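Local coordinates for protein ecto-NAD+ glycohydrolase (CD38 molecule) (Bos taurus, PDB 3GC6) that belongs to the ADP-ribosyl cyclase family as the bovine CD38 molecule, a disulfide-bonded, glycosylated protein with a helical part and a parallel beta-sheet, at residues 18-23 / 49-54; 70-75 / 150-155. The protein carries 1 engineered substitution. One frame throughout, in Å; residues are numbered along the deposited sequence. Where two conformers were deposited one is given.

Contact 1 of 2, residues 18-23 / 49-54; sequences ADFQKI and QAFMSA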
ATOM      1  N   ALA A  18      -9.071 -17.953  15.353  1.00  4.12           N
ATOM      2  CA  ALA A  18      -8.454 -17.201  16.432  1.00  4.18           C
ATOM      3  C   ALA A  18      -7.613 -16.060  15.857  1.00  4.34           C
ATOM      4  O   ALA A  18      -6.965 -16.228  14.814  1.00  4.47           O
ATOM      5  CB  ALA A  18      -7.574 -18.127  17.311  1.00  4.43           C
ATOM      6  N   ASP A  19      -7.612 -14.906  16.527  1.00  4.22           N
ATOM      7  CA  ASP A  19      -6.807 -13.748  16.101  1.00  4.50           C
ATOM      8  C   ASP A  19      -7.125 -13.274  14.690  1.00  4.42           C
ATOM      9  O   ASP A  19      -6.250 -12.814  13.953  1.00  4.06           O
ATOM     10  CB  ASP A  19      -5.332 -14.055  16.270  1.00  4.57           C
ATOM     11  CG  ASP A  19      -4.968 -14.079  17.746  1.00  5.41           C
ATOM     12  OD1 ASP A  19      -5.018 -13.007  18.366  1.00  5.95           O
ATOM     13  OD2 ASP A  19      -4.730 -15.150  18.276  1.00  6.16           O
ATOM     14  N   PHE A  20      -8.403 -13.383  14.344  1.00  4.23           N
ATOM     15  CA  PHE A  20      -8.894 -12.950  13.028  1.00  4.42           C
ATOM     16  C   PHE A  20      -8.430 -11.555  12.672  1.00  4.52           C
ATOM     17  O   PHE A  20      -7.984 -11.303  11.538  1.00  4.37           O
ATOM     18  CB  PHE A  20     -10.432 -12.977  13.085  1.00  4.27           C
ATOM     19  CG  PHE A  20     -11.107 -12.536  11.822  1.00  4.71           C
ATOM     20  CD1 PHE A  20     -11.249 -13.412  10.740  1.00  4.78           C
ATOM     21  CD2 PHE A  20     -11.615 -11.258  11.732  1.00  4.43           C
ATOM     22  CE1 PHE A  20     -11.913 -12.983   9.571  1.00  4.58           C
ATOM     23  CE2 PHE A  20     -12.276 -10.840  10.588  1.00  4.22           C
ATOM     24  CZ  PHE A  20     -12.392 -11.703   9.508  1.00  4.54           C
ATOM     25  N   GLN A  21      -8.506 -10.636  13.625  0.50  4.62           N
ATOM     26  CA  GLN A  21      -8.163  -9.248  13.353  0.50  4.68           C
ATOM     27  C   GLN A  21      -6.695  -9.076  12.987  0.50  4.75           C
ATOM     28  O   GLN A  21      -6.365  -8.245  12.146  0.50  5.06           O
ATOM     29  CB  GLN A  21      -8.499  -8.377  14.559  0.50  4.82           C
ATOM     30  CG  GLN A  21      -9.946  -8.504  14.994  0.50  4.42           C
ATOM     31  CD  GLN A  21     -10.163  -9.451  16.147  0.50  4.06           C
ATOM     32  OE1 GLN A  21      -9.572 -10.536  16.222  0.50  3.90           O
ATOM     33  NE2 GLN A  21     -11.042  -9.043  17.072  0.50  4.58           N
ATOM     34  N   LYS A  22      -5.819  -9.846  13.629  1.00  4.78           N
ATOM     35  CA  LYS A  22      -4.388  -9.807  13.305  1.00  4.97           C
ATOM     36  C   LYS A  22      -4.174 -10.364  11.905  1.00  4.95           C
ATOM     37  O   LYS A  22      -3.394  -9.810  11.108  1.00  5.10           O
ATOM     38  CB  LYS A  22      -3.562 -10.610  14.297  1.00  5.46           C
ATOM     39  CG  LYS A  22      -2.054 -10.579  13.947  1.00  6.35           C
ATOM     40  CD  LYS A  22      -1.250 -11.457  14.865  1.00  8.23           C
ATOM     41  CE  LYS A  22      -1.245 -12.879  14.400  1.00  9.43           C
ATOM     42  NZ  LYS A  22      -0.068 -13.577  14.971  1.00 10.62           N
ATOM     43  N   ILE A  23      -4.869 -11.460  11.605  1.00  4.66           N
ATOM     44  CA  ILE A  23      -4.690 -12.102  10.320  1.00  4.42           C
ATOM     45  C   ILE A  23      -5.132 -11.163   9.197  1.00  4.48           C
ATOM     46  O   ILE A  23      -4.430 -11.023   8.188  1.00  4.35           O
ATOM     47  CB  ILE A  23      -5.471 -13.429  10.248  1.00  4.24           C
ATOM     48  CG1 ILE A  23      -4.877 -14.419  11.254  1.00  4.60           C
ATOM     49  CG2 ILE A  23      -5.445 -14.012   8.837  1.00  4.84           C
ATOM     50  CD1 ILE A  23      -5.775 -15.617  11.542  1.00  5.15           C
ATOM     51  N   GLN A  49     -11.307  -2.301   9.870  1.00  4.32           N
ATOM     52  CA  GLN A  49     -12.370  -1.774  10.726  1.00  4.49           C
ATOM     53  C   GLN A  49     -13.755  -2.004  10.076  1.00  4.20           C
ATOM     54  O   GLN A  49     -14.717  -2.378  10.777  1.00  4.58           O
ATOM     55  CB  GLN A  49     -12.119  -0.293  11.033  1.00  4.85           C
ATOM     56  CG  GLN A  49     -10.955  -0.146  12.019  1.00  5.85           C
ATOM     57  CD  GLN A  49     -10.524   1.290  12.202  1.00  7.75           C
ATOM     58  OE1 GLN A  49     -10.888   2.147  11.410  1.00  9.25           O
ATOM     59  NE2 GLN A  49      -9.739   1.553  13.247  1.00  8.52           N
ATOM     60  N   ALA A  50     -13.846  -1.789   8.756  1.00  4.01           N
ATOM     61  CA  ALA A  50     -15.111  -2.010   8.025  1.00  3.69           C
ATOM     62  C   ALA A  50     -15.506  -3.492   8.038  1.00  3.97           C
ATOM     63  O   ALA A  50     -16.691  -3.819   8.135  1.00  4.42           O
ATOM     64  CB  ALA A  50     -15.005  -1.506   6.579  1.00  3.87           C
ATOM     65  N   PHE A  51     -14.522  -4.382   7.888  1.00  4.06           N
ATOM     66  CA  PHE A  51     -14.810  -5.822   7.896  1.00  3.84           C
ATOM     67  C   PHE A  51     -15.432  -6.186   9.243  1.00  3.78           C
ATOM     68  O   PHE A  51     -16.492  -6.841   9.314  1.00  3.91           O
ATOM     69  CB  PHE A  51     -13.477  -6.578   7.663  1.00  3.84           C
ATOM     70  CG  PHE A  51     -13.639  -7.933   7.020  1.00  3.95           C
ATOM     71  CD1 PHE A  51     -12.727  -8.357   6.061  1.00  4.17           C
ATOM     72  CD2 PHE A  51     -14.682  -8.777   7.367  1.00  3.95           C
ATOM     73  CE1 PHE A  51     -12.861  -9.618   5.439  1.00  4.83           C
ATOM     74  CE2 PHE A  51     -14.819 -10.037   6.750  1.00  4.15           C
ATOM     75  CZ  PHE A  51     -13.905 -10.450   5.783  1.00  4.59           C
ATOM     76  N   MET A  52     -14.784  -5.768  10.334  1.00  3.78           N
ATOM     77  CA  MET A  52     -15.307  -6.063  11.678  1.00  3.96           C
ATOM     78  C   MET A  52     -16.689  -5.449  11.895  1.00  3.94           C
ATOM     79  O   MET A  52     -17.599  -6.118  12.408  1.00  3.94           O
ATOM     80  CB  MET A  52     -14.301  -5.585  12.758  1.00  4.43           C
ATOM     81  CG  MET A  52     -12.885  -6.131  12.507  1.00  5.44           C
ATOM     82  SD  MET A  52     -12.894  -7.976  12.572  1.00  8.43           S
ATOM     83  CE  MET A  52     -13.601  -8.140  14.105  1.00  6.97           C
ATOM     84  N   SER A  53     -16.845  -4.195  11.482  0.50  3.97           N
ATOM     85  CA  SER A  53     -18.109  -3.476  11.679  0.50  4.14           C
ATOM     86  C   SER A  53     -19.270  -4.193  10.987  0.50  4.13           C
ATOM     87  O   SER A  53     -20.397  -4.205  11.484  0.50  4.09           O
ATOM     88  CB  SER A  53     -17.979  -2.056  11.132  0.50  4.45           C
ATOM     89  OG  SER A  53     -17.315  -1.236  12.082  0.50  4.66           O
ATOM     90  N   ALA A  54     -18.974  -4.813   9.850  1.00  3.96           N
ATOM     91  CA  ALA A  54     -20.015  -5.449   9.045  1.00  4.03           C
ATOM     92  C   ALA A  54     -20.780  -6.497   9.857  1.00  4.04           C
ATOM     93  O   ALA A  54     -21.995  -6.644   9.667  1.00  4.35           O
ATOM     94  CB  ALA A  54     -19.418  -6.086   7.810  1.00  4.37           C
TER
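Phe20 points the edge of its ring into the face of Phe51, and this T-shaped pair forms the buried part of the contact. The planes stand at 85° to each other and the ring centres are 5.5 Å apart. Phe20 CZ does the touching, 4.0 Å from Phe51 CE2 and displaced toward the rim of the Phe51 ring. With CG of Phe20 anti to the backbone N (chi1 179°), the side chain carries the ring across to Phe51. Met52, itself partly exposed, shares the close packing from another part of the Phe20 edge: its sulfur lies in the plane of the Phe20 ring, with SD 3.5 Å from Phe20 CE2. This is a Met-aromatic contact of the edge-on kind, in which the sulfur meets ring hydrogens and not the pi face. Bends at chi2 and chi3 curl the methionine chain round, so that its end comes nearer to helix 20-35 than its first bond suggests.

The looser flank belongs to Gln21, which is partly exposed and modelled in two conformers. In the one described, its CG rests 3.8 Å from Met52 CE, a purely apolar touch. Together these residues join the start of helix 20-35 to helix 44-55, while Trp120 meets both phenylalanine rings, Leu129 packs on Phe20, Gln21 and Met52, and Phe149 of helix 145-159 meets the Phe51 ring.

Contact 2 of 2, residues 70-75 / 150-155; sequences SLINLA and WEVLSE
Ile72 meets Val152 tip to tip, and the contacts between 70-75 and 150-155 are all apolar. Ile72 is deposited in two conformers, and the fit described is that of one of them. In it the delta methyl settles against both branches of the valine, with Ile72 CD1 3.7 Å from Val152 CG2 and 3.8 Å from Val152 CG1. The valine's torsion (chi1 61°) places CG1 between the backbone N and the carbonyl carbon while CG2 is anti to N, and the two methyls form a fork that receives the isoleucine end. Leu153 adds a lighter touch, its CD1 lying 4.2 Å from Ile72 CG1. Although its CB does not point at helix 69-74, the leucine chain turns its tip that way. All three side chains are buried.

The hydrogen bonds lie within the helix. Ser154 OG folds back onto the carbonyl of the preceding turn, 2.7 Å from Trp150 O, which also accepts the helical bond from Ser154 N. The two donors reach that oxygen from opposite faces of the carbonyl plane. Gln187 also bonds to the serine hydroxyl.

Charge lies off to the side, where Glu155 forms a salt bridge with Lys65. In the fold, the contact joins helix 69-74, through Ile72, to helix 145-159; Leu111 of helix 110-115 touches Leu71 and Leu153, and helix 182-187 packs on Trp150, Ser154 and Glu155.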
ATOM      1  N   SER A  70     -20.197  -1.274   2.519  0.50  5.32           N
ATOM      2  CA  SER A  70     -19.093  -0.354   2.889  0.50  5.17           C
ATOM      3  C   SER A  70     -17.686  -0.984   2.785  0.50  5.20           C
ATOM      4  O   SER A  70     -16.707  -0.329   2.393  0.50  4.97           O
ATOM      5  CB  SER A  70     -19.312   0.221   4.290  0.50  5.31           C
ATOM      6  OG  SER A  70     -20.472   1.042   4.323  0.50  4.28           O
ATOM      7  N   LEU A  71     -17.584  -2.261   3.147  1.00  5.12           N
ATOM      8  CA  LEU A  71     -16.329  -2.998   2.995  1.00  4.82           C
ATOM      9  C   LEU A  71     -15.976  -3.140   1.504  1.00  4.57           C
ATOM     10  O   LEU A  71     -14.831  -2.887   1.098  1.00  4.61           O
ATOM     11  CB  LEU A  71     -16.483  -4.385   3.619  1.00  4.50           C
ATOM     12  CG  LEU A  71     -15.224  -5.248   3.458  1.00  4.57           C
ATOM     13  CD1 LEU A  71     -13.996  -4.724   4.214  1.00  4.76           C
ATOM     14  CD2 LEU A  71     -15.552  -6.656   3.893  1.00  4.32           C
ATOM     15  N   ILE A  72     -16.951  -3.553   0.696  0.50  4.62           N
ATOM     16  CA  ILE A  72     -16.693  -3.753  -0.738  0.50  4.72           C
ATOM     17  C   ILE A  72     -16.304  -2.428  -1.408  0.50  4.90           C
ATOM     18  O   ILE A  72     -15.414  -2.389  -2.273  0.50  4.94           O
ATOM     19  CB  ILE A  72     -17.907  -4.419  -1.424  0.50  4.76           C
ATOM     20  CG1 ILE A  72     -17.841  -5.934  -1.196  0.50  4.54           C
ATOM     21  CG2 ILE A  72     -17.973  -4.058  -2.936  0.50  4.47           C
ATOM     22  CD1 ILE A  72     -19.154  -6.673  -1.201  0.50  4.22           C
ATOM     23  N   ASN A  73     -16.935  -1.338  -0.976  1.00  5.20           N
ATOM     24  CA  ASN A  73     -16.596  -0.011  -1.514  1.00  5.56           C
ATOM     25  C   ASN A  73     -15.145   0.368  -1.285  1.00  5.44           C
ATOM     26  O   ASN A  73     -14.558   1.092  -2.084  1.00  5.93           O
ATOM     27  CB  ASN A  73     -17.481   1.089  -0.926  1.00  6.01           C
ATOM     28  CG  ASN A  73     -18.882   1.067  -1.484  1.00  7.42           C
ATOM     29  OD1 ASN A  73     -19.178   0.366  -2.460  1.00  8.40           O
ATOM     30  ND2 ASN A  73     -19.766   1.845  -0.854  1.00  8.62           N
ATOM     31  N   LEU A  74     -14.563  -0.114  -0.190  1.00  5.27           N
ATOM     32  CA  LEU A  74     -13.173   0.203   0.115  1.00  5.16           C
ATOM     33  C   LEU A  74     -12.187  -0.604  -0.747  1.00  4.95           C
ATOM     34  O   LEU A  74     -11.038  -0.195  -0.919  1.00  5.27           O
ATOM     35  CB  LEU A  74     -12.862  -0.049   1.587  1.00  5.25           C
ATOM     36  CG  LEU A  74     -13.516   0.930   2.569  1.00  5.81           C
ATOM     37  CD1 LEU A  74     -13.351   0.446   3.982  1.00  5.96           C
ATOM     38  CD2 LEU A  74     -12.926   2.322   2.399  1.00  6.47           C
ATOM     39  N   ALA A  75     -12.639  -1.742  -1.284  1.00  4.89           N
ATOM     40  CA  ALA A  75     -11.752  -2.615  -2.052  1.00  4.65           C
ATOM     41  C   ALA A  75     -12.589  -3.566  -2.938  1.00  4.46           C
ATOM     42  O   ALA A  75     -12.736  -4.748  -2.632  1.00  4.44           O
ATOM     43  CB  ALA A  75     -10.821  -3.399  -1.122  1.00  4.97           C
ATOM     44  N   TRP A 150     -19.179 -14.350   0.980  1.00  3.61           N
ATOM     45  CA  TRP A 150     -18.687 -14.948  -0.277  1.00  3.65           C
ATOM     46  C   TRP A 150     -19.735 -14.785  -1.386  1.00  3.92           C
ATOM     47  O   TRP A 150     -19.384 -14.689  -2.561  1.00  3.99           O
ATOM     48  CB  TRP A 150     -18.300 -16.411  -0.048  1.00  3.81           C
ATOM     49  CG  TRP A 150     -17.034 -16.505   0.727  1.00  3.70           C
ATOM     50  CD1 TRP A 150     -16.897 -16.922   2.021  1.00  4.19           C
ATOM     51  CD2 TRP A 150     -15.712 -16.178   0.271  1.00  3.93           C
ATOM     52  NE1 TRP A 150     -15.566 -16.863   2.415  1.00  3.50           N
ATOM     53  CE2 TRP A 150     -14.823 -16.394   1.345  1.00  3.62           C
ATOM     54  CE3 TRP A 150     -15.195 -15.681  -0.933  1.00  3.89           C
ATOM     55  CZ2 TRP A 150     -13.427 -16.171   1.224  1.00  3.81           C
ATOM     56  CZ3 TRP A 150     -13.836 -15.444  -1.046  1.00  3.74           C
ATOM     57  CH2 TRP A 150     -12.955 -15.687   0.022  1.00  3.40           C
ATOM     58  N   GLU A 151     -21.012 -14.779  -1.008  1.00  4.12           N
ATOM     59  CA  GLU A 151     -22.080 -14.589  -1.994  1.00  4.42           C
ATOM     60  C   GLU A 151     -21.970 -13.184  -2.588  1.00  4.05           C
ATOM     61  O   GLU A 151     -21.980 -13.025  -3.825  1.00  4.57           O
ATOM     62  CB  GLU A 151     -23.443 -14.861  -1.321  1.00  5.09           C
ATOM     63  CG  GLU A 151     -24.690 -14.236  -1.876  1.00  7.39           C
ATOM     64  CD  GLU A 151     -25.785 -14.246  -0.782  1.00 10.10           C
ATOM     65  OE1 GLU A 151     -25.984 -15.318  -0.159  1.00 12.03           O
ATOM     66  OE2 GLU A 151     -26.394 -13.200  -0.494  1.00 11.24           O
ATOM     67  N   VAL A 152     -21.873 -12.143  -1.756  1.00  4.27           N
ATOM     68  CA  VAL A 152     -21.878 -10.805  -2.314  1.00  4.15           C
ATOM     69  C   VAL A 152     -20.547 -10.510  -3.017  1.00  4.07           C
ATOM     70  O   VAL A 152     -20.520  -9.838  -4.057  1.00  4.53           O
ATOM     71  CB  VAL A 152     -22.243  -9.721  -1.267  1.00  4.90           C
ATOM     72  CG1 VAL A 152     -21.263  -9.704  -0.157  1.00  5.20           C
ATOM     73  CG2 VAL A 152     -22.369  -8.341  -1.962  1.00  5.77           C
ATOM     74  N   LEU A 153     -19.448 -11.011  -2.464  1.00  3.97           N
ATOM     75  CA  LEU A 153     -18.174 -10.822  -3.167  1.00  3.82           C
ATOM     76  C   LEU A 153     -18.242 -11.476  -4.539  1.00  3.62           C
ATOM     77  O   LEU A 153     -17.754 -10.914  -5.531  1.00  3.94           O
ATOM     78  CB  LEU A 153     -16.978 -11.381  -2.385  1.00  4.13           C
ATOM     79  CG  LEU A 153     -15.630 -10.725  -2.717  1.00  4.64           C
ATOM     80  CD1 LEU A 153     -15.576  -9.251  -2.241  1.00  4.72           C
ATOM     81  CD2 LEU A 153     -14.499 -11.560  -2.132  1.00  4.30           C
ATOM     82  N   SER A 154     -18.816 -12.668  -4.577  1.00  3.86           N
ATOM     83  CA  SER A 154     -18.955 -13.417  -5.861  1.00  3.98           C
ATOM     84  C   SER A 154     -19.781 -12.646  -6.876  1.00  4.22           C
ATOM     85  O   SER A 154     -19.454 -12.592  -8.073  1.00  4.19           O
ATOM     86  CB  SER A 154     -19.642 -14.767  -5.616  1.00  4.09           C
ATOM     87  OG  SER A 154     -18.767 -15.665  -4.982  1.00  4.74           O
ATOM     88  N   GLU A 155     -20.897 -12.083  -6.422  1.00  4.09           N
ATOM     89  CA  GLU A 155     -21.763 -11.268  -7.317  1.00  4.32           C
ATOM     90  C   GLU A 155     -21.018 -10.105  -7.901  1.00  4.22           C
ATOM     91  O   GLU A 155     -21.088  -9.850  -9.110  1.00  4.40           O
ATOM     92  CB  GLU A 155     -22.984 -10.737  -6.552  1.00  4.87           C
ATOM     93  CG  GLU A 155     -23.932 -11.832  -6.128  1.00  6.63           C
ATOM     94  CD  GLU A 155     -25.207 -11.299  -5.479  1.00  8.50           C
ATOM     95  OE1 GLU A 155     -25.207 -10.149  -5.007  1.00  9.10           O
ATOM     96  OE2 GLU A 155     -26.202 -12.055  -5.413  1.00 10.18           O
TER

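Both contacts join helices within the helical part of the molecule, but at different depths. Contact 1 lies toward the periphery and is only partly buried; its centre lies about 18 Å from the centre of the chain, that of contact 2, which is wholly buried, about 10 Å. Their chemistry differs accordingly: aromatic and sulfur groups with a glutamine at the margin in the first, branched aliphatic chains alone in the second. They use four different helices, yet the two sites touch, because helix 44-55 of contact 1 packs on helix 69-74 of contact 2, with Ala50 CB 3.6 Å from Leu74 CD1. The result is a continuous run of packing from helix 20-35 to helix 145-159.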